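Local coordinates for glypican-1 (Homo sapiens, PDB 4YWT), which carries heparan sulfate chains at the cell surface, through which it binds alpha-4(V) collagen and takes part in Schwann cell myelination, at residues H57-P62 against E71-L76; N78-E83 against R247-L252; G127-L132 against W319-I324. The protein carries 3 engineered substitutions. All blocks are in the same frame, centred on the assembly; numbering follows the deposited sequence.

Contact 1 of 3, residues H57-P62 against E71-L76; sequences HLRICP and EMEENL
Glu-73 reaches out from its helix into the curve of the 57-62 loop and takes hold of three backbone N-H groups in a row, those of Arg-59, Ile-60 and Cys-61. The side chain gets there by staying stretched: CG stands anti to the backbone N (chi1 -154°) and the chain runs on extended, which carries the carboxylate well clear of the helix. The two oxygens divide the work. Glu-73 OE1 offers its syn lone pair to Arg-59 N at 3.1 Å. Glu-73 OE2 accepts twice, each time at 2.9 Å: Cys-61 N meets it nearly along the C-O axis, whereas Ile-60 N comes from above the carboxylate plane, 40° out of it. Three bonds on two oxygens probably fix the rotation of the carboxylate.

Carbon closes around the same oxygen. Ile-60 CB lies 3.5 Å from Glu-73 OE2, and Leu-58, whose side chain crosses that of Glu-73 at about a right angle, puts its CB 3.6 Å from OE2. Glu-73 is buried, so the three amide dipoles are probably what makes a charged carboxylate tolerable here. Met-250 of helix 243-253 packs against Ile-60, Cys-61 and Glu-73 as well.

A buried helix carboxylate thus collects three successive loop amides and joins the irregular 57-62 loop to helix 70-129. The disulfide from Cys-61 to Cys-255 ties the same loop to a second place, in the cysteine-rich end of the helical glypican fold.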
ATOM      1  N   HIS A  57     -38.006  -5.540 -28.392  1.00 74.47           N
ATOM      2  CA  HIS A  57     -37.158  -4.356 -28.386  1.00 78.19           C
ATOM      3  C   HIS A  57     -35.903  -4.493 -27.538  1.00 75.63           C
ATOM      4  O   HIS A  57     -34.972  -3.696 -27.675  1.00 72.09           O
ATOM      5  CB  HIS A  57     -37.972  -3.164 -27.894  1.00 80.04           C
ATOM      6  CG  HIS A  57     -38.571  -3.371 -26.540  1.00 83.62           C
ATOM      7  ND1 HIS A  57     -39.628  -4.226 -26.316  1.00 85.90           N
ATOM      8  CD2 HIS A  57     -38.247  -2.849 -25.332  1.00 85.25           C
ATOM      9  CE1 HIS A  57     -39.938  -4.214 -25.032  1.00 86.66           C
ATOM     10  NE2 HIS A  57     -39.114  -3.387 -24.413  1.00 84.71           N
ATOM     11  N   LEU A  58     -35.883  -5.498 -26.666  1.00 78.90           N
ATOM     12  CA  LEU A  58     -34.810  -5.623 -25.691  1.00 82.34           C
ATOM     13  C   LEU A  58     -33.459  -5.793 -26.376  1.00 83.40           C
ATOM     14  O   LEU A  58     -33.258  -6.722 -27.159  1.00 87.43           O
ATOM     15  CB  LEU A  58     -35.078  -6.813 -24.767  1.00 77.76           C
ATOM     16  CG  LEU A  58     -36.478  -6.937 -24.158  1.00 75.10           C
ATOM     17  CD1 LEU A  58     -36.630  -8.277 -23.452  1.00 73.45           C
ATOM     18  CD2 LEU A  58     -36.768  -5.789 -23.204  1.00 74.31           C
ATOM     19  N   ARG A  59     -32.538  -4.884 -26.073  1.00 84.71           N
ATOM     20  CA  ARG A  59     -31.165  -4.981 -26.550  1.00 83.83           C
ATOM     21  C   ARG A  59     -30.308  -5.889 -25.672  1.00 77.48           C
ATOM     22  O   ARG A  59     -29.430  -6.593 -26.168  1.00 77.35           O
ATOM     23  CB  ARG A  59     -30.539  -3.588 -26.651  1.00 95.12           C
ATOM     24  CG  ARG A  59     -31.215  -2.689 -27.680  1.00103.95           C
ATOM     25  CD  ARG A  59     -30.884  -3.110 -29.113  1.00108.99           C
ATOM     26  NE  ARG A  59     -29.477  -2.899 -29.451  1.00111.07           N
ATOM     27  CZ  ARG A  59     -28.909  -3.306 -30.582  1.00111.44           C
ATOM     28  NH1 ARG A  59     -29.624  -3.949 -31.496  1.00113.03           N
ATOM     29  NH2 ARG A  59     -27.623  -3.068 -30.803  1.00111.57           N
ATOM     30  N   ILE A  60     -30.564  -5.862 -24.367  1.00 68.06           N
ATOM     31  CA  ILE A  60     -29.718  -6.568 -23.406  1.00 59.13           C
ATOM     32  C   ILE A  60     -30.385  -7.813 -22.825  1.00 55.29           C
ATOM     33  O   ILE A  60     -29.914  -8.931 -23.039  1.00 55.64           O
ATOM     34  CB  ILE A  60     -29.300  -5.645 -22.245  1.00 57.37           C
ATOM     35  CG1 ILE A  60     -28.607  -4.392 -22.783  1.00 55.33           C
ATOM     36  CG2 ILE A  60     -28.390  -6.385 -21.275  1.00 52.19           C
ATOM     37  CD1 ILE A  60     -28.636  -3.221 -21.828  1.00 49.61           C
ATOM     38  N   CYS A  61     -31.465  -7.611 -22.074  1.00 55.12           N
ATOM     39  CA  CYS A  61     -32.199  -8.718 -21.468  1.00 56.34           C
ATOM     40  C   CYS A  61     -32.650  -9.717 -22.526  1.00 57.85           C
ATOM     41  O   CYS A  61     -33.021  -9.320 -23.632  1.00 52.23           O
ATOM     42  CB  CYS A  61     -33.408  -8.200 -20.683  1.00 51.43           C
ATOM     43  SG  CYS A  61     -33.002  -7.064 -19.339  1.00 88.10           S
ATOM     44  N   PRO A  62     -32.609 -11.017 -22.190  1.00 56.43           N
ATOM     45  CA  PRO A  62     -33.043 -12.072 -23.112  1.00 59.46           C
ATOM     46  C   PRO A  62     -34.450 -11.803 -23.620  1.00 63.89           C
ATOM     47  O   PRO A  62     -35.333 -11.486 -22.823  1.00 65.96           O
ATOM     48  CB  PRO A  62     -32.998 -13.336 -22.252  1.00 53.60           C
ATOM     49  CG  PRO A  62     -31.990 -13.036 -21.203  1.00 48.49           C
ATOM     50  CD  PRO A  62     -32.128 -11.569 -20.912  1.00 48.86           C
ATOM     51  N   GLU A  71     -36.706   2.615 -22.990  1.00 76.39           N
ATOM     52  CA  GLU A  71     -36.318   3.634 -22.023  1.00 78.95           C
ATOM     53  C   GLU A  71     -36.062   3.013 -20.653  1.00 76.84           C
ATOM     54  O   GLU A  71     -35.103   3.373 -19.966  1.00 76.25           O
ATOM     55  CB  GLU A  71     -37.397   4.714 -21.921  1.00 78.95           C
ATOM     56  CG  GLU A  71     -37.569   5.540 -23.188  1.00 82.59           C
ATOM     57  CD  GLU A  71     -38.876   6.310 -23.213  1.00 87.65           C
ATOM     58  OE1 GLU A  71     -39.373   6.675 -22.127  1.00 88.74           O
ATOM     59  OE2 GLU A  71     -39.405   6.557 -24.318  1.00 88.84           O
ATOM     60  N   MET A  72     -36.920   2.073 -20.268  1.00 75.90           N
ATOM     61  CA  MET A  72     -36.770   1.368 -19.001  1.00 70.68           C
ATOM     62  C   MET A  72     -35.474   0.568 -18.952  1.00 63.62           C
ATOM     63  O   MET A  72     -34.722   0.652 -17.981  1.00 61.72           O
ATOM     64  CB  MET A  72     -37.960   0.438 -18.755  1.00 71.71           C
ATOM     65  CG  MET A  72     -39.275   1.152 -18.500  1.00 76.65           C
ATOM     66  SD  MET A  72     -40.616   0.001 -18.147  1.00 67.67           S
ATOM     67  CE  MET A  72     -39.977  -0.820 -16.688  1.00 63.67           C
ATOM     68  N   GLU A  73     -35.222  -0.205 -20.004  1.00 58.59           N
ATOM     69  CA  GLU A  73     -34.029  -1.040 -20.080  1.00 62.43           C
ATOM     70  C   GLU A  73     -32.763  -0.193 -20.014  1.00 61.15           C
ATOM     71  O   GLU A  73     -31.838  -0.498 -19.254  1.00 66.37           O
ATOM     72  CB  GLU A  73     -34.040  -1.877 -21.364  1.00 56.47           C
ATOM     73  CG  GLU A  73     -33.243  -3.172 -21.272  1.00 54.47           C
ATOM     74  CD  GLU A  73     -33.003  -3.810 -22.628  1.00 54.61           C
ATOM     75  OE1 GLU A  73     -33.050  -3.086 -23.644  1.00 64.79           O
ATOM     76  OE2 GLU A  73     -32.770  -5.036 -22.678  1.00 53.58           O
ATOM     77  N   GLU A  74     -32.732   0.877 -20.805  1.00 61.99           N
ATOM     78  CA  GLU A  74     -31.593   1.789 -20.818  1.00 63.40           C
ATOM     79  C   GLU A  74     -31.369   2.426 -19.447  1.00 62.00           C
ATOM     80  O   GLU A  74     -30.247   2.430 -18.927  1.00 61.71           O
ATOM     81  CB  GLU A  74     -31.790   2.875 -21.878  1.00 70.64           C
ATOM     82  CG  GLU A  74     -31.659   2.377 -23.309  1.00 76.27           C
ATOM     83  CD  GLU A  74     -31.925   3.464 -24.333  1.00 85.13           C
ATOM     84  OE1 GLU A  74     -32.484   4.516 -23.956  1.00 88.89           O
ATOM     85  OE2 GLU A  74     -31.570   3.269 -25.515  1.00 85.49           O
ATOM     86  N   ASN A  75     -32.443   2.957 -18.867  1.00 61.79           N
ATOM     87  CA  ASN A  75     -32.381   3.586 -17.551  1.00 61.68           C
ATOM     88  C   ASN A  75     -31.848   2.642 -16.476  1.00 63.07           C
ATOM     89  O   ASN A  75     -30.969   3.009 -15.692  1.00 61.11           O
ATOM     90  CB  ASN A  75     -33.761   4.105 -17.145  1.00 63.63           C
ATOM     91  CG  ASN A  75     -34.119   5.410 -17.831  1.00 67.79           C
ATOM     92  OD1 ASN A  75     -33.246   6.219 -18.146  1.00 72.74           O
ATOM     93  ND2 ASN A  75     -35.410   5.625 -18.060  1.00 68.31           N
ATOM     94  N   LEU A  76     -32.382   1.426 -16.445  1.00 62.56           N
ATOM     95  CA  LEU A  76     -31.951   0.427 -15.474  1.00 61.05           C
ATOM     96  C   LEU A  76     -30.499   0.015 -15.707  1.00 57.41           C
ATOM     97  O   LEU A  76     -29.764  -0.258 -14.754  1.00 56.07           O
ATOM     98  CB  LEU A  76     -32.867  -0.798 -15.525  1.00 57.23           C
ATOM     99  CG  LEU A  76     -34.277  -0.584 -14.972  1.00 58.18           C
ATOM    100  CD1 LEU A  76     -35.134  -1.823 -15.184  1.00 55.16           C
ATOM    101  CD2 LEU A  76     -34.224  -0.211 -13.498  1.00 54.61           C
TER

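Contact 2 of 3, residues N78-E83 against R247-L252; sequences NRSHAE and RAVMKL
Ser-80 OG, packed 3.7 Å from Met-250 CA, turns its polar needs back on its own helix, where it is hydrogen-bonded to the carbonyl oxygens of both Ala-77 and Leu-76 one turn earlier. Chi1 of 53° sets the hydroxyl between the backbone N and the carbonyl carbon, near enough to those carbonyls to be shared between them. What faces helix 243-253 is then a small side chain whose hydroxyl is already occupied, and the neighbour can press its backbone close.

The approach is correspondingly tight. The CA atoms of Ser-80 and Met-250 are 6.0 Å apart, and the axes of the two short helical segments come within 8.6 Å while crossing at 105°, not far from perpendicular. At such an angle only a few residues can meet.

Val-249 supplies the rest. Its CG1, anti to the backbone N (chi1 165°), points at the serine and lies 3.7 Å from Ser-80 CB; the same methyl is 3.9 Å from Ser-80 O, so it covers the start of the next peptide as well. Met-250 adds its CB, 4.1 Å from Ser-80 OG, and then bends at chi2, leading the thioether away from the serine and along the long helix toward Leu-76 and Ala-77. The interface between these two segments is thus van der Waals packing throughout.

In the fold, helix 243-253 packs on both helix 70-129 and helix 268-278. Val-249 also touches Leu-84 of the former and Cys-278 of the latter, Leu-252 packs on Tyr-270 and Cys-271, and the carbonyl of Lys-251 accepts a hydrogen bond from Trp-415 NE1 in the short strand 414-415.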
ATOM      1  N   ASN A  78     -28.067   2.010 -17.035  1.00 61.05           N
ATOM      2  CA  ASN A  78     -27.344   3.143 -16.465  1.00 59.99           C
ATOM      3  C   ASN A  78     -27.273   3.057 -14.945  1.00 62.80           C
ATOM      4  O   ASN A  78     -26.214   3.270 -14.341  1.00 61.09           O
ATOM      5  CB  ASN A  78     -28.006   4.460 -16.878  1.00 65.95           C
ATOM      6  CG  ASN A  78     -27.281   5.149 -18.017  1.00 67.22           C
ATOM      7  OD1 ASN A  78     -27.359   4.721 -19.168  1.00 68.61           O
ATOM      8  ND2 ASN A  78     -26.579   6.232 -17.701  1.00 66.94           N
ATOM      9  N   ARG A  79     -28.410   2.730 -14.337  1.00 61.73           N
ATOM     10  CA  ARG A  79     -28.504   2.617 -12.888  1.00 63.56           C
ATOM     11  C   ARG A  79     -27.550   1.565 -12.332  1.00 58.66           C
ATOM     12  O   ARG A  79     -26.721   1.867 -11.474  1.00 56.49           O
ATOM     13  CB  ARG A  79     -29.936   2.290 -12.466  1.00 70.13           C
ATOM     14  CG  ARG A  79     -30.113   2.207 -10.962  1.00 74.17           C
ATOM     15  CD  ARG A  79     -29.664   3.502 -10.307  1.00 79.38           C
ATOM     16  NE  ARG A  79     -30.392   4.652 -10.833  1.00 86.34           N
ATOM     17  CZ  ARG A  79     -31.565   5.063 -10.367  1.00 93.34           C
ATOM     18  NH1 ARG A  79     -32.131   4.422  -9.355  1.00 93.61           N
ATOM     19  NH2 ARG A  79     -32.165   6.117 -10.901  1.00 96.17           N
ATOM     20  N   SER A  80     -27.670   0.336 -12.825  1.00 57.28           N
ATOM     21  CA  SER A  80     -26.834  -0.764 -12.351  1.00 53.91           C
ATOM     22  C   SER A  80     -25.346  -0.479 -12.561  1.00 49.46           C
ATOM     23  O   SER A  80     -24.515  -0.771 -11.689  1.00 47.40           O
ATOM     24  CB  SER A  80     -27.227  -2.069 -13.051  1.00 47.68           C
ATOM     25  OG  SER A  80     -27.231  -1.913 -14.458  1.00 46.22           O
ATOM     26  N   HIS A  81     -25.018   0.100 -13.714  1.00 50.54           N
ATOM     27  CA  HIS A  81     -23.639   0.476 -14.014  1.00 45.99           C
ATOM     28  C   HIS A  81     -23.097   1.472 -12.986  1.00 48.40           C
ATOM     29  O   HIS A  81     -22.031   1.258 -12.385  1.00 45.25           O
ATOM     30  CB  HIS A  81     -23.545   1.063 -15.423  1.00 48.01           C
ATOM     31  CG  HIS A  81     -22.183   1.576 -15.776  1.00 58.06           C
ATOM     32  ND1 HIS A  81     -21.798   2.880 -15.554  1.00 59.09           N
ATOM     33  CD2 HIS A  81     -21.117   0.958 -16.336  1.00 60.38           C
ATOM     34  CE1 HIS A  81     -20.554   3.043 -15.963  1.00 60.69           C
ATOM     35  NE2 HIS A  81     -20.116   1.893 -16.441  1.00 60.97           N
ATOM     36  N   ALA A  82     -23.845   2.556 -12.785  1.00 47.10           N
ATOM     37  CA  ALA A  82     -23.474   3.578 -11.812  1.00 49.88           C
ATOM     38  C   ALA A  82     -23.310   2.982 -10.415  1.00 52.34           C
ATOM     39  O   ALA A  82     -22.408   3.366  -9.664  1.00 52.36           O
ATOM     40  CB  ALA A  82     -24.511   4.690 -11.793  1.00 51.40           C
ATOM     41  N   GLU A  83     -24.182   2.037 -10.080  1.00 49.36           N
ATOM     42  CA  GLU A  83     -24.144   1.377  -8.780  1.00 46.91           C
ATOM     43  C   GLU A  83     -22.858   0.566  -8.606  1.00 49.12           C
ATOM     44  O   GLU A  83     -22.185   0.659  -7.568  1.00 54.06           O
ATOM     45  CB  GLU A  83     -25.379   0.488  -8.605  1.00 47.47           C
ATOM     46  CG  GLU A  83     -26.664   1.278  -8.371  1.00 51.15           C
ATOM     47  CD  GLU A  83     -27.921   0.452  -8.582  1.00 58.67           C
ATOM     48  OE1 GLU A  83     -27.838  -0.623  -9.214  1.00 57.87           O
ATOM     49  OE2 GLU A  83     -28.998   0.882  -8.118  1.00 57.04           O
ATOM     50  N   ARG A 247     -23.444  -4.118 -20.008  1.00 46.46           N
ATOM     51  CA  ARG A 247     -24.526  -4.997 -20.442  1.00 52.27           C
ATOM     52  C   ARG A 247     -24.644  -6.229 -19.551  1.00 51.63           C
ATOM     53  O   ARG A 247     -25.748  -6.646 -19.196  1.00 46.27           O
ATOM     54  CB  ARG A 247     -24.323  -5.434 -21.894  1.00 58.61           C
ATOM     55  CG  ARG A 247     -24.464  -4.321 -22.917  1.00 67.55           C
ATOM     56  CD  ARG A 247     -24.345  -4.857 -24.339  1.00 72.52           C
ATOM     57  NE  ARG A 247     -23.160  -5.691 -24.522  1.00 77.28           N
ATOM     58  CZ  ARG A 247     -23.185  -7.019 -24.601  1.00 80.82           C
ATOM     59  NH1 ARG A 247     -24.337  -7.666 -24.507  1.00 81.06           N
ATOM     60  NH2 ARG A 247     -22.060  -7.699 -24.767  1.00 80.98           N
ATOM     61  N   ALA A 248     -23.501  -6.812 -19.196  1.00 44.20           N
ATOM     62  CA  ALA A 248     -23.490  -8.009 -18.359  1.00 45.92           C
ATOM     63  C   ALA A 248     -24.028  -7.721 -16.959  1.00 43.56           C
ATOM     64  O   ALA A 248     -24.658  -8.578 -16.337  1.00 42.29           O
ATOM     65  CB  ALA A 248     -22.090  -8.581 -18.278  1.00 39.14           C
ATOM     66  N   VAL A 249     -23.772  -6.512 -16.470  1.00 43.15           N
ATOM     67  CA  VAL A 249     -24.243  -6.096 -15.155  1.00 40.18           C
ATOM     68  C   VAL A 249     -25.738  -5.811 -15.201  1.00 49.42           C
ATOM     69  O   VAL A 249     -26.470  -6.161 -14.274  1.00 48.78           O
ATOM     70  CB  VAL A 249     -23.478  -4.855 -14.647  1.00 48.97           C
ATOM     71  CG1 VAL A 249     -24.203  -4.209 -13.476  1.00 50.19           C
ATOM     72  CG2 VAL A 249     -22.065  -5.240 -14.248  1.00 38.20           C
ATOM     73  N   MET A 250     -26.191  -5.185 -16.284  1.00 50.56           N
ATOM     74  CA  MET A 250     -27.621  -4.981 -16.486  1.00 44.53           C
ATOM     75  C   MET A 250     -28.347  -6.323 -16.506  1.00 44.68           C
ATOM     76  O   MET A 250     -29.399  -6.479 -15.887  1.00 45.51           O
ATOM     77  CB  MET A 250     -27.891  -4.218 -17.784  1.00 47.12           C
ATOM     78  CG  MET A 250     -29.355  -4.229 -18.201  1.00 50.09           C
ATOM     79  SD  MET A 250     -30.450  -3.644 -16.893  1.00 54.07           S
ATOM     80  CE  MET A 250     -32.049  -4.127 -17.538  1.00 54.22           C
ATOM     81  N   LYS A 251     -27.770  -7.288 -17.213  1.00 44.00           N
ATOM     82  CA  LYS A 251     -28.330  -8.631 -17.275  1.00 50.15           C
ATOM     83  C   LYS A 251     -28.326  -9.281 -15.896  1.00 46.94           C
ATOM     84  O   LYS A 251     -29.263  -9.986 -15.523  1.00 50.30           O
ATOM     85  CB  LYS A 251     -27.548  -9.491 -18.269  1.00 49.03           C
ATOM     86  CG  LYS A 251     -28.122 -10.883 -18.483  1.00 54.39           C
ATOM     87  CD  LYS A 251     -27.747 -11.427 -19.853  1.00 53.13           C
ATOM     88  CE  LYS A 251     -28.412 -12.769 -20.122  1.00 57.07           C
ATOM     89  NZ  LYS A 251     -27.847 -13.856 -19.274  1.00 58.52           N
ATOM     90  N   LEU A 252     -27.263  -9.025 -15.143  1.00 42.11           N
ATOM     91  CA  LEU A 252     -27.097  -9.589 -13.811  1.00 41.40           C
ATOM     92  C   LEU A 252     -28.139  -9.087 -12.815  1.00 42.36           C
ATOM     93  O   LEU A 252     -28.704  -9.867 -12.050  1.00 42.64           O
ATOM     94  CB  LEU A 252     -25.696  -9.272 -13.281  1.00 39.96           C
ATOM     95  CG  LEU A 252     -25.406  -9.709 -11.844  1.00 39.27           C
ATOM     96  CD1 LEU A 252     -25.331 -11.223 -11.758  1.00 38.96           C
ATOM     97  CD2 LEU A 252     -24.125  -9.069 -11.323  1.00 38.55           C
TER

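Contact 3 of 3, residues G127-L132 against W319-I324; sequences GAFGEL and WLAEAI
Ile-324 lays its CG2 methyl over one face of the Phe-129 ring, a CH-pi contact 3.9 Å from the centroid and 20° off the ring normal. Ile-324 CG2 is displaced toward the rim, 3.6 Å from Phe-129 CD1. On the opposite face sits Ala-128 CB, 3.8 Å above the plane and over the centre, so the ring is sandwiched between its own neighbour in sequence and the other helix. CG2 of Ile-324 is the branch that reaches across because it stands anti to the backbone N, CG1 being anti to the carbonyl carbon (chi1 -69°).

The far end of the ring runs up to Ala-321, one turn earlier: Phe-129 CZ is 3.9 Å from Ala-321 CB. Leu-132 CD1 approaches Ile-324 CG2 more loosely, at 4.2 Å, and Leu-132 also packs on helix 158-177. Phe-125 meets Phe-129 edge-to-face from within the long helix.

Between Phe-129 and Leu-132 lies Gly-130, whose positive phi of 66° is a backbone conformation that favours glycine. It takes the N-cap position of helix 131-134, so the chain breaks direction between the long helix and the short one, at one end of the elongated, mostly helical glypican core.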
ATOM      1  N   GLY A 127      25.911  18.152  29.533  1.00 52.97           N
ATOM      2  CA  GLY A 127      26.177  17.716  30.890  1.00 54.95           C
ATOM      3  C   GLY A 127      27.207  16.603  30.950  1.00 57.02           C
ATOM      4  O   GLY A 127      28.080  16.596  31.818  1.00 61.82           O
ATOM      5  N   ALA A 128      27.110  15.666  30.013  1.00 54.29           N
ATOM      6  CA  ALA A 128      27.943  14.469  30.029  1.00 56.19           C
ATOM      7  C   ALA A 128      29.357  14.713  29.510  1.00 53.51           C
ATOM      8  O   ALA A 128      30.296  14.032  29.920  1.00 56.19           O
ATOM      9  CB  ALA A 128      27.278  13.363  29.218  1.00 49.06           C
ATOM     10  N   PHE A 129      29.510  15.680  28.609  1.00 49.59           N
ATOM     11  CA  PHE A 129      30.782  15.867  27.918  1.00 51.45           C
ATOM     12  C   PHE A 129      31.274  17.314  27.920  1.00 53.41           C
ATOM     13  O   PHE A 129      32.460  17.569  27.713  1.00 55.08           O
ATOM     14  CB  PHE A 129      30.666  15.364  26.477  1.00 44.19           C
ATOM     15  CG  PHE A 129      30.128  13.967  26.366  1.00 43.03           C
ATOM     16  CD1 PHE A 129      30.807  12.902  26.935  1.00 40.75           C
ATOM     17  CD2 PHE A 129      28.944  13.717  25.691  1.00 37.96           C
ATOM     18  CE1 PHE A 129      30.313  11.614  26.836  1.00 42.81           C
ATOM     19  CE2 PHE A 129      28.447  12.432  25.587  1.00 34.97           C
ATOM     20  CZ  PHE A 129      29.133  11.379  26.160  1.00 37.43           C
ATOM     21  N   GLY A 130      30.364  18.259  28.144  1.00 55.06           N
ATOM     22  CA  GLY A 130      30.731  19.662  28.229  1.00 53.48           C
ATOM     23  C   GLY A 130      31.246  20.280  26.939  1.00 54.20           C
ATOM     24  O   GLY A 130      30.591  20.217  25.894  1.00 50.33           O
ATOM     25  N   GLU A 131      32.427  20.886  27.025  1.00 48.57           N
ATOM     26  CA  GLU A 131      33.033  21.584  25.894  1.00 49.52           C
ATOM     27  C   GLU A 131      33.334  20.635  24.738  1.00 43.20           C
ATOM     28  O   GLU A 131      33.423  21.063  23.585  1.00 44.43           O
ATOM     29  CB  GLU A 131      34.312  22.300  26.331  1.00 47.33           C
ATOM     30  N   LEU A 132      33.497  19.354  25.056  1.00 35.04           N
ATOM     31  CA  LEU A 132      33.693  18.328  24.040  1.00 39.66           C
ATOM     32  C   LEU A 132      32.544  18.337  23.039  1.00 45.64           C
ATOM     33  O   LEU A 132      32.759  18.256  21.830  1.00 48.69           O
ATOM     34  CB  LEU A 132      33.816  16.945  24.677  1.00 34.44           C
ATOM     35  CG  LEU A 132      35.186  16.527  25.210  1.00 42.78           C
ATOM     36  CD1 LEU A 132      35.216  15.029  25.451  1.00 46.26           C
ATOM     37  CD2 LEU A 132      36.292  16.945  24.255  1.00 44.91           C
ATOM     38  N   TRP A 319      25.021   5.708  20.390  1.00 43.64           N
ATOM     39  CA  TRP A 319      26.264   5.258  19.778  1.00 28.94           C
ATOM     40  C   TRP A 319      27.276   6.392  19.696  1.00 36.05           C
ATOM     41  O   TRP A 319      28.473   6.176  19.902  1.00 44.60           O
ATOM     42  CB  TRP A 319      26.008   4.676  18.387  1.00 28.40           C
ATOM     43  CG  TRP A 319      25.191   3.426  18.414  1.00 33.65           C
ATOM     44  CD1 TRP A 319      23.895   3.285  18.014  1.00 30.89           C
ATOM     45  CD2 TRP A 319      25.608   2.140  18.886  1.00 37.01           C
ATOM     46  NE1 TRP A 319      23.483   1.987  18.197  1.00 27.94           N
ATOM     47  CE2 TRP A 319      24.516   1.264  18.732  1.00 28.81           C
ATOM     48  CE3 TRP A 319      26.802   1.643  19.419  1.00 36.72           C
ATOM     49  CZ2 TRP A 319      24.580  -0.082  19.090  1.00 32.80           C
ATOM     50  CZ3 TRP A 319      26.865   0.306  19.776  1.00 33.42           C
ATOM     51  CH2 TRP A 319      25.760  -0.540  19.609  1.00 38.51           C
ATOM     52  N   LEU A 320      26.798   7.597  19.395  1.00 29.78           N
ATOM     53  CA  LEU A 320      27.684   8.761  19.408  1.00 29.00           C
ATOM     54  C   LEU A 320      28.319   8.945  20.790  1.00 38.35           C
ATOM     55  O   LEU A 320      29.541   9.100  20.919  1.00 38.89           O
ATOM     56  CB  LEU A 320      26.924  10.026  19.000  1.00 37.87           C
ATOM     57  CG  LEU A 320      26.393  10.078  17.565  1.00 36.01           C
ATOM     58  CD1 LEU A 320      25.706  11.409  17.296  1.00 36.11           C
ATOM     59  CD2 LEU A 320      27.514   9.837  16.563  1.00 28.17           C
ATOM     60  N   ALA A 321      27.478   8.907  21.820  1.00 36.94           N
ATOM     61  CA  ALA A 321      27.923   9.049  23.200  1.00 40.33           C
ATOM     62  C   ALA A 321      28.917   7.957  23.585  1.00 39.65           C
ATOM     63  O   ALA A 321      29.901   8.220  24.285  1.00 38.07           O
ATOM     64  CB  ALA A 321      26.728   9.032  24.145  1.00 30.79           C
ATOM     65  N   GLU A 322      28.659   6.735  23.128  1.00 31.28           N
ATOM     66  CA  GLU A 322      29.563   5.624  23.411  1.00 44.11           C
ATOM     67  C   GLU A 322      30.920   5.848  22.741  1.00 37.65           C
ATOM     68  O   GLU A 322      31.972   5.562  23.326  1.00 36.14           O
ATOM     69  CB  GLU A 322      28.949   4.300  22.955  1.00 49.00           C
ATOM     70  CG  GLU A 322      29.792   3.078  23.291  1.00 59.12           C
ATOM     71  CD  GLU A 322      28.988   1.793  23.279  1.00 66.44           C
ATOM     72  OE1 GLU A 322      27.876   1.781  23.852  1.00 70.14           O
ATOM     73  OE2 GLU A 322      29.467   0.794  22.702  1.00 68.22           O
ATOM     74  N   ALA A 323      30.888   6.375  21.520  1.00 35.63           N
ATOM     75  CA  ALA A 323      32.113   6.690  20.790  1.00 38.35           C
ATOM     76  C   ALA A 323      32.928   7.759  21.512  1.00 46.30           C
ATOM     77  O   ALA A 323      34.152   7.644  21.635  1.00 50.88           O
ATOM     78  CB  ALA A 323      31.787   7.142  19.382  1.00 33.31           C
ATOM     79  N   ILE A 324      32.245   8.795  21.992  1.00 44.57           N
ATOM     80  CA  ILE A 324      32.923   9.880  22.695  1.00 46.98           C
ATOM     81  C   ILE A 324      33.519   9.402  24.023  1.00 48.70           C
ATOM     82  O   ILE A 324      34.673   9.715  24.338  1.00 51.80           O
ATOM     83  CB  ILE A 324      31.970  11.065  22.941  1.00 46.50           C
ATOM     84  CG1 ILE A 324      31.632  11.741  21.610  1.00 48.84           C
ATOM     85  CG2 ILE A 324      32.599  12.074  23.888  1.00 45.43           C
ATOM     86  CD1 ILE A 324      30.704  12.928  21.740  1.00 49.04           C
TER

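All three contacts draw on helix 70-129, which spans much of the elongated chain. Contacts 1 and 2 lie together near its start, their centres 10 Å apart, and they touch: Pro-62 CG packs 3.7 Å from Lys-251 CE, so the 57-62 loop, the long helix and helix 243-253 form one continuous packed region. Contact 3 lies at the other end, on the opposite side of the chain's centre, about 80 Å from contact 1 and 70 Å from contact 2 between centres. Along the chain, contact 1 is complete before either of the others begins, whereas the segments of contacts 2 and 3 alternate. One helix therefore joins two remote ends of a single extended structure.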